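PDB 3KXR: magnesium transporter, putative from Shewanella oneidensis MR-1, which probably takes part in moving magnesium or other cations across the membrane, this chain being part of its N-terminal domain and its pair of CBS domains. Local coordinates for residues E16-W21 with R32-M37; P151-D154 with E158-G161; N90-I93 with K99-G102; R127-N132 with L136-A141. One frame throughout, in Å; residues are numbered along the deposited sequence.

Overall arrangement
Interaction 1 stands apart in the helical N-terminal part, its centre about 21 Å from that of the chain. It is a small, buried, wholly apolar contact between two helices. The other three lie in the CBS pair. Interactions 2 and 3 are equivalent hairpins, one in each CBS domain, both bulged, partly buried and held by backbone hydrogen bonds. Their centres are about 9 Å apart, and they touch through apolar side chains and the E158–K99 salt bridge. Interaction 4 shares a sheet with interaction 2, since strands 129-130 and 149-153 are neighbours. Like interaction 1 it is buried and apolar, a leucine packed on a helix.

Interaction 1. Residues E16-W21 with R32-M37; sequences EDLIEW and RALAQM
L18 overlaps A33 with both ends of its fork. CD1 of L18 is 3.6 Å from CB of A33, and CD2 of L18 is 4.0 Å from the same methyl. The alanine methyl thus meets both branches of the leucine. CD1 also has two wider neighbours. L34 sends CD2 to within 4.2 Å of L18 CD1. The selenium of M37, a selenomethionine, also lies 4.2 Å from L18 CD1. One leucine methyl therefore meets three residues of 32-37. CG of L18 is anti to the carbonyl carbon (chi1 -67°), which carries the fork out toward the second helix. The contact joins helix 15-20 to helix 27-36. Both belong to the region related to the MgtE intracellular N domain, an all-helical domain. The backbones stay well apart, with 8.4 Å between CA of L18 and CA of A33. Nothing polar joins the two segments, and the contact is small and buried. L25 and F10 add to the apolar surroundings of L18 and A33. Helix 39-50 packs against I19, and its R44 forms a salt bridge with E16. W21 faces a second subunit, where it meets R82 of that subunit in a cation-pi contact.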
# COMPACT_ATOMS: atom_id res chain seq x y z
N GLU A 16 1.11 9.56 15.45
CA GLU A 16 1.60 10.27 16.65
C GLU A 16 1.36 9.46 17.92
O GLU A 16 2.18 9.46 18.83
CB GLU A 16 0.92 11.64 16.83
CG GLU A 16 1.19 12.70 15.72
CD GLU A 16 0.20 12.64 14.52
OE1 GLU A 16 -0.57 11.68 14.37
OE2 GLU A 16 0.23 13.58 13.70
N ASP A 17 0.21 8.80 17.97
CA ASP A 17 -0.09 7.92 19.07
C ASP A 17 0.99 6.85 19.14
O ASP A 17 1.51 6.55 20.20
CB ASP A 17 -1.44 7.25 18.86
CG ASP A 17 -2.61 8.27 18.79
OD1 ASP A 17 -2.49 9.42 19.29
OD2 ASP A 17 -3.68 7.87 18.25
N LEU A 18 1.34 6.29 17.99
CA LEU A 18 2.32 5.21 17.96
C LEU A 18 3.64 5.69 18.53
O LEU A 18 4.22 5.01 19.36
CB LEU A 18 2.50 4.66 16.55
CG LEU A 18 1.31 3.90 15.94
CD1 LEU A 18 1.60 3.51 14.48
CD2 LEU A 18 0.94 2.64 16.76
N ILE A 19 4.07 6.88 18.13
CA ILE A 19 5.33 7.47 18.58
C ILE A 19 5.32 7.71 20.07
O ILE A 19 6.26 7.32 20.81
CB ILE A 19 5.64 8.81 17.85
CG1 ILE A 19 5.99 8.55 16.38
CG2 ILE A 19 6.79 9.55 18.54
CD1 ILE A 19 7.39 7.99 16.17
N GLU A 20 4.23 8.30 20.53
CA GLU A 20 4.10 8.60 21.93
C GLU A 20 4.12 7.31 22.76
O GLU A 20 4.62 7.30 23.88
CB GLU A 20 2.80 9.34 22.14
CG GLU A 20 2.52 9.71 23.58
CD GLU A 20 1.05 9.92 23.81
OE1 GLU A 20 0.30 9.97 22.80
OE2 GLU A 20 0.64 10.03 25.00
N TRP A 21 3.61 6.23 22.19
CA TRP A 21 3.57 4.94 22.88
C TRP A 21 4.64 3.94 22.46
O TRP A 21 4.46 2.72 22.62
CB TRP A 21 2.19 4.36 22.72
CG TRP A 21 1.35 4.68 23.86
CD1 TRP A 21 1.59 5.63 24.81
CD2 TRP A 21 0.14 4.05 24.20
NE1 TRP A 21 0.59 5.62 25.73
CE2 TRP A 21 -0.31 4.65 25.39
CE3 TRP A 21 -0.61 3.02 23.63
CZ2 TRP A 21 -1.50 4.27 26.02
CZ3 TRP A 21 -1.79 2.63 24.26
CH2 TRP A 21 -2.23 3.25 25.44
N ARG A 32 2.38 -3.52 12.13
CA ARG A 32 1.10 -3.85 11.50
C ARG A 32 0.30 -2.56 11.33
O ARG A 32 -0.37 -2.36 10.32
CB ARG A 32 0.32 -4.90 12.30
CG ARG A 32 0.89 -6.34 12.16
CD ARG A 32 -0.03 -7.45 12.79
NE ARG A 32 -0.66 -6.93 14.02
CZ ARG A 32 -0.21 -7.12 15.27
NH1 ARG A 32 0.90 -7.83 15.50
NH2 ARG A 32 -0.87 -6.59 16.30
N ALA A 33 0.39 -1.68 12.33
CA ALA A 33 -0.27 -0.36 12.26
C ALA A 33 0.21 0.49 11.07
O ALA A 33 -0.59 1.08 10.33
CB ALA A 33 -0.06 0.40 13.56
N LEU A 34 1.53 0.50 10.88
CA LEU A 34 2.15 1.25 9.81
C LEU A 34 1.74 0.70 8.44
O LEU A 34 1.44 1.47 7.53
CB LEU A 34 3.68 1.25 9.95
CG LEU A 34 4.26 2.11 11.07
CD1 LEU A 34 5.77 1.90 11.09
CD2 LEU A 34 3.88 3.60 10.92
N ALA A 35 1.74 -0.62 8.31
CA ALA A 35 1.32 -1.28 7.07
C ALA A 35 -0.13 -0.99 6.72
O ALA A 35 -0.50 -0.98 5.56
CB ALA A 35 1.53 -2.76 7.18
N GLN A 36 -0.96 -0.71 7.71
CA GLN A 36 -2.38 -0.53 7.44
C GLN A 36 -2.71 0.93 7.17
O GLN A 36 -3.78 1.24 6.70
CB GLN A 36 -3.22 -1.07 8.59
CG GLN A 36 -4.30 -2.08 8.18
CD GLN A 36 -4.57 -3.12 9.28
OE1 GLN A 36 -3.62 -3.70 9.84
NE2 GLN A 36 -5.85 -3.37 9.58
N MSE A 37 -1.79 1.81 7.46
CA MSE A 37 -2.03 3.24 7.31
C MSE A 37 -1.70 3.72 5.92
O MSE A 37 -1.13 3.00 5.12
CB MSE A 37 -1.15 3.99 8.28
CG MSE A 37 -1.76 4.28 9.60
SE MSE A 37 -0.33 4.77 10.92
CE MSE A 37 1.23 5.12 9.75

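Interaction 2. Residues P151-D154 with E158-G161; sequences PVID and ELIG
Strands 151-153 and 159-161 run antiparallel with a steep twist, their short axes 125° apart. V152 N donates to G161 O at 2.8 Å, nearly straight at the hydrogen (168°), and V152 O accepts a hydrogen bond from I160 N. D154 N donates to E158 O at 2.9 Å. On the V152 side, CG1 of V152 touches CD1 of I160 at 4.1 Å, the two side chains crossing at a slant. On the I153 side, CD1 of L159 reaches back to CB of P151 at 3.7 Å. D154 turns its carboxylate back toward E158, just ahead of the second strand, with CG between the backbone N and the carbonyl carbon (chi1 73°). OD1 of D154 then takes the N-H of E158 at 3.0 Å, from above the carboxylate plane. An alanine here would probably leave the E158 N-H without this acceptor and the turn less firmly fixed. OD2 of D154 lies 4.1 Å from OE1 of E158, a like-charge approach that is probably eased by the salt bridge of E158 to K99. At G161 a side chain would press on the carbonyl oxygen of I160, which favours glycine. I160 and G161 both face V152, a classic beta bulge in the hairpin of the second CBS domain.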
# COMPACT_ATOMS: atom_id res chain seq x y z
N PRO A 151 11.65 26.07 2.30
CA PRO A 151 12.20 24.73 2.24
C PRO A 151 12.92 24.36 3.52
O PRO A 151 13.53 25.23 4.19
CB PRO A 151 13.21 24.83 1.09
CG PRO A 151 13.63 26.22 1.11
CD PRO A 151 12.49 27.04 1.59
N VAL A 152 12.86 23.07 3.84
CA VAL A 152 13.56 22.52 4.96
C VAL A 152 14.63 21.53 4.46
O VAL A 152 14.36 20.67 3.62
CB VAL A 152 12.58 21.82 5.90
CG1 VAL A 152 13.34 21.20 7.06
CG2 VAL A 152 11.54 22.83 6.41
N ILE A 153 15.83 21.67 4.97
CA ILE A 153 16.92 20.76 4.64
C ILE A 153 17.38 19.98 5.88
O ILE A 153 17.24 20.45 7.01
CB ILE A 153 18.12 21.49 4.00
CG1 ILE A 153 18.68 22.56 4.94
CG2 ILE A 153 17.74 22.10 2.64
CD1 ILE A 153 20.02 23.07 4.51
N ASP A 154 17.92 18.79 5.65
CA ASP A 154 18.42 17.97 6.72
C ASP A 154 19.86 18.38 6.98
O ASP A 154 20.32 19.31 6.38
CB ASP A 154 18.25 16.47 6.40
CG ASP A 154 19.20 15.97 5.34
OD1 ASP A 154 20.14 16.72 4.97
OD2 ASP A 154 19.02 14.81 4.88
N GLU A 158 20.23 17.97 2.21
CA GLU A 158 19.18 17.47 1.34
C GLU A 158 17.85 18.11 1.65
O GLU A 158 17.44 18.23 2.80
CB GLU A 158 19.00 15.96 1.46
CG GLU A 158 20.23 15.15 1.09
CD GLU A 158 19.98 13.63 1.03
OE1 GLU A 158 18.80 13.18 1.17
OE2 GLU A 158 20.97 12.91 0.82
N LEU A 159 17.18 18.50 0.58
CA LEU A 159 15.85 19.08 0.69
C LEU A 159 14.91 17.98 1.11
O LEU A 159 14.68 17.08 0.35
CB LEU A 159 15.42 19.61 -0.69
CG LEU A 159 14.05 20.23 -0.76
CD1 LEU A 159 13.99 21.35 0.30
CD2 LEU A 159 13.80 20.73 -2.18
N ILE A 160 14.37 18.04 2.32
CA ILE A 160 13.44 17.00 2.74
C ILE A 160 11.96 17.40 2.65
O ILE A 160 11.08 16.54 2.74
CB ILE A 160 13.75 16.49 4.13
CG1 ILE A 160 13.47 17.58 5.16
CG2 ILE A 160 15.21 15.99 4.19
CD1 ILE A 160 13.94 17.19 6.57
N GLY A 161 11.67 18.69 2.47
CA GLY A 161 10.27 19.14 2.41
C GLY A 161 10.13 20.63 2.66
O GLY A 161 11.10 21.38 2.55

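Interaction 3. Residues N90-I93 with K99-G102; sequences NLFI and KYLG
I93 joins the second strand through both of its backbone polar atoms. Its N-H points at G102 O, 2.9 Å from I93 N, with 172° at the hydrogen. Its carbonyl oxygen accepts a hydrogen bond from L101 N, also at 2.9 Å and in the carbonyl plane. G102 O has a further, weaker neighbour in CA of F92, a CA-H...O contact of 3.6 Å. It also lies at the edge of the F92 ring, near its plane. L101 and G102 both face I93, so this is a classic beta bulge, set in the hairpin 90-94/100-105 of the first CBS domain. Apolar contacts flank these bonds. CG2 of I93 is anti to its own backbone N (chi1 -55° for CG1), and it meets CD1 of L101 at 4.1 Å. CD1 of F92 sits at the edge of the Y100 ring, 4.2 Å from Y100 CE1. G102 N stands over the centre of one face of the Y100 ring, 3.5 Å above its plane. The polar ends find partners beyond the pair of strands. The hydroxyl of Y100 is hydrogen-bonded to OG1 of T103, and NZ of K99 is engaged by E158. N90 is buried, and its ND2 is satisfied by E147. The backbone N of K99 is bonded to D95 OD1.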
# COMPACT_ATOMS: atom_id res chain seq x y z
N ASN A 90 6.63 29.20 -4.78
CA ASN A 90 8.04 29.01 -5.02
C ASN A 90 8.27 27.58 -5.44
O ASN A 90 7.47 26.69 -5.18
CB ASN A 90 8.86 29.33 -3.77
CG ASN A 90 8.96 30.79 -3.51
OD1 ASN A 90 8.78 31.59 -4.42
ND2 ASN A 90 9.23 31.16 -2.29
N LEU A 91 9.41 27.36 -6.06
CA LEU A 91 9.78 26.03 -6.51
C LEU A 91 11.26 25.81 -6.20
O LEU A 91 12.08 26.72 -6.33
CB LEU A 91 9.43 25.92 -7.98
CG LEU A 91 9.66 24.66 -8.79
CD1 LEU A 91 8.69 24.66 -9.98
CD2 LEU A 91 11.09 24.70 -9.25
N PHE A 92 11.59 24.62 -5.72
CA PHE A 92 12.91 24.36 -5.19
C PHE A 92 13.75 23.56 -6.15
O PHE A 92 13.23 22.64 -6.78
CB PHE A 92 12.77 23.65 -3.84
CG PHE A 92 11.90 24.40 -2.90
CD1 PHE A 92 12.11 25.75 -2.66
CD2 PHE A 92 10.81 23.79 -2.29
CE1 PHE A 92 11.28 26.46 -1.80
CE2 PHE A 92 9.97 24.51 -1.42
CZ PHE A 92 10.20 25.84 -1.19
N ILE A 93 15.02 23.92 -6.28
CA ILE A 93 15.92 23.25 -7.22
C ILE A 93 16.92 22.46 -6.45
O ILE A 93 17.55 22.98 -5.51
CB ILE A 93 16.68 24.25 -8.11
CG1 ILE A 93 15.69 25.16 -8.82
CG2 ILE A 93 17.57 23.55 -9.14
CD1 ILE A 93 14.68 24.45 -9.67
N LYS A 99 20.68 17.68 -3.01
CA LYS A 99 21.09 18.83 -2.22
C LYS A 99 20.31 20.04 -2.68
O LYS A 99 20.26 20.32 -3.87
CB LYS A 99 22.58 19.13 -2.39
CG LYS A 99 23.46 17.92 -2.10
CD LYS A 99 23.47 17.53 -0.59
CE LYS A 99 24.12 16.13 -0.36
NZ LYS A 99 23.11 15.08 0.06
N TYR A 100 19.73 20.75 -1.74
CA TYR A 100 19.05 21.98 -2.04
C TYR A 100 20.06 22.96 -2.60
O TYR A 100 21.05 23.20 -1.96
CB TYR A 100 18.43 22.56 -0.78
CG TYR A 100 17.90 23.97 -0.91
CD1 TYR A 100 16.69 24.22 -1.54
CD2 TYR A 100 18.56 25.03 -0.36
CE1 TYR A 100 16.18 25.49 -1.64
CE2 TYR A 100 18.07 26.32 -0.47
CZ TYR A 100 16.86 26.53 -1.10
OH TYR A 100 16.36 27.80 -1.22
N LEU A 101 19.78 23.51 -3.78
CA LEU A 101 20.58 24.59 -4.38
C LEU A 101 19.95 25.99 -4.23
O LEU A 101 20.65 26.97 -4.14
CB LEU A 101 20.72 24.30 -5.88
CG LEU A 101 21.35 22.98 -6.33
CD1 LEU A 101 21.44 22.96 -7.82
CD2 LEU A 101 22.76 22.80 -5.70
N GLY A 102 18.62 26.11 -4.27
CA GLY A 102 17.95 27.41 -4.25
C GLY A 102 16.48 27.35 -4.60
O GLY A 102 15.92 26.28 -4.80

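Interaction 4. Residues R127-N132 with L136-A141; sequences RALTAN and LDAAEA
L129 is turned with CG anti to its carbonyl carbon (chi1 -60°) and CD1 nearly anti to CA (chi2 167°), which spreads its two methyls over the helix at A138 and A141. CD1 of L129 lies 4.0 Å from CB of A138. CD2 of L129 lies 4.0 Å from CB of A141. Each branch of the fork thus reaches to its own alanine. The two alanines are three residues apart, so their methyls lie about one helical turn from each other. L129 and A141 both start their side chains toward the other segment. No polar atom takes part between the segments, and L129 and A138 are buried. The small alanine side chains probably allow the close approach of the helix, with CA of L129 7.1 Å from CA of A138. At the end of the strand, T130 OG1 donates to N132 OD1 at 2.6 Å, nearly along the C=O axis, a bond that spans the first residues after the strand. L150 packs on L129 from the neighbouring strand, and I56 lies against A138. On another side of the helix, A139 packs on helix 165-176. Strand 129-130, helix 135-143 and strand 149-153 form a beta-alpha-beta unit, and L129 packs the sheet against the helix, an arrangement belonging to the CBS domain fold.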
# COMPACT_ATOMS: atom_id res chain seq x y z
N ARG A 127 16.20 31.49 1.46
CA ARG A 127 16.69 30.81 2.64
C ARG A 127 15.98 29.45 2.76
O ARG A 127 14.89 29.25 2.21
CB ARG A 127 16.47 31.68 3.90
CG ARG A 127 15.11 32.45 4.04
CD ARG A 127 14.85 32.91 5.53
N ALA A 128 16.65 28.53 3.46
CA ALA A 128 16.10 27.24 3.84
C ALA A 128 16.20 27.08 5.35
O ALA A 128 17.16 27.51 5.94
CB ALA A 128 16.86 26.13 3.15
N LEU A 129 15.23 26.45 6.00
CA LEU A 129 15.38 26.10 7.40
C LEU A 129 16.13 24.79 7.54
O LEU A 129 15.90 23.85 6.76
CB LEU A 129 14.01 25.95 8.04
CG LEU A 129 13.20 27.23 7.96
CD1 LEU A 129 11.77 26.97 8.32
CD2 LEU A 129 13.86 28.33 8.83
N THR A 130 17.01 24.71 8.52
CA THR A 130 17.53 23.43 8.96
C THR A 130 16.42 22.72 9.75
O THR A 130 15.63 23.38 10.45
CB THR A 130 18.79 23.61 9.83
OG1 THR A 130 18.47 24.45 10.95
CG2 THR A 130 19.89 24.25 8.99
N ALA A 131 16.38 21.39 9.65
CA ALA A 131 15.32 20.56 10.24
C ALA A 131 15.32 20.66 11.77
O ALA A 131 14.31 20.43 12.42
CB ALA A 131 15.48 19.12 9.81
N ASN A 132 16.47 21.02 12.31
CA ASN A 132 16.62 21.18 13.76
C ASN A 132 16.24 22.57 14.26
O ASN A 132 16.28 22.79 15.44
CB ASN A 132 18.05 20.84 14.19
CG ASN A 132 19.05 21.83 13.68
OD1 ASN A 132 18.76 22.65 12.83
ND2 ASN A 132 20.24 21.77 14.20
N LEU A 136 9.32 27.84 17.03
CA LEU A 136 9.07 29.28 17.05
C LEU A 136 10.05 30.07 16.18
O LEU A 136 9.67 31.07 15.60
CB LEU A 136 9.08 29.79 18.49
CG LEU A 136 8.51 31.18 18.82
CD1 LEU A 136 8.29 31.27 20.35
CD2 LEU A 136 9.42 32.38 18.37
N ASP A 137 11.30 29.63 16.07
CA ASP A 137 12.21 30.27 15.14
C ASP A 137 11.76 30.01 13.71
O ASP A 137 11.88 30.87 12.86
CB ASP A 137 13.64 29.81 15.31
CG ASP A 137 14.29 30.35 16.57
OD1 ASP A 137 13.69 31.21 17.26
OD2 ASP A 137 15.42 29.88 16.87
N ALA A 138 11.23 28.82 13.44
CA ALA A 138 10.67 28.52 12.12
C ALA A 138 9.50 29.42 11.81
O ALA A 138 9.44 30.01 10.74
CB ALA A 138 10.22 27.09 12.05
N ALA A 139 8.56 29.50 12.73
CA ALA A 139 7.37 30.32 12.52
C ALA A 139 7.75 31.79 12.30
O ALA A 139 7.22 32.44 11.40
CB ALA A 139 6.40 30.18 13.73
N GLU A 140 8.70 32.30 13.08
CA GLU A 140 9.17 33.66 12.89
C GLU A 140 9.76 33.90 11.51
O GLU A 140 9.51 34.93 10.87
CB GLU A 140 10.21 34.04 13.93
CG GLU A 140 9.62 34.82 15.07
CD GLU A 140 10.67 35.35 16.01
OE1 GLU A 140 11.06 36.55 15.85
OE2 GLU A 140 11.10 34.56 16.90
N ALA A 141 10.57 32.94 11.07
CA ALA A 141 11.32 33.05 9.84
C ALA A 141 10.36 33.16 8.67
O ALA A 141 10.61 33.96 7.78
CB ALA A 141 12.30 31.89 9.67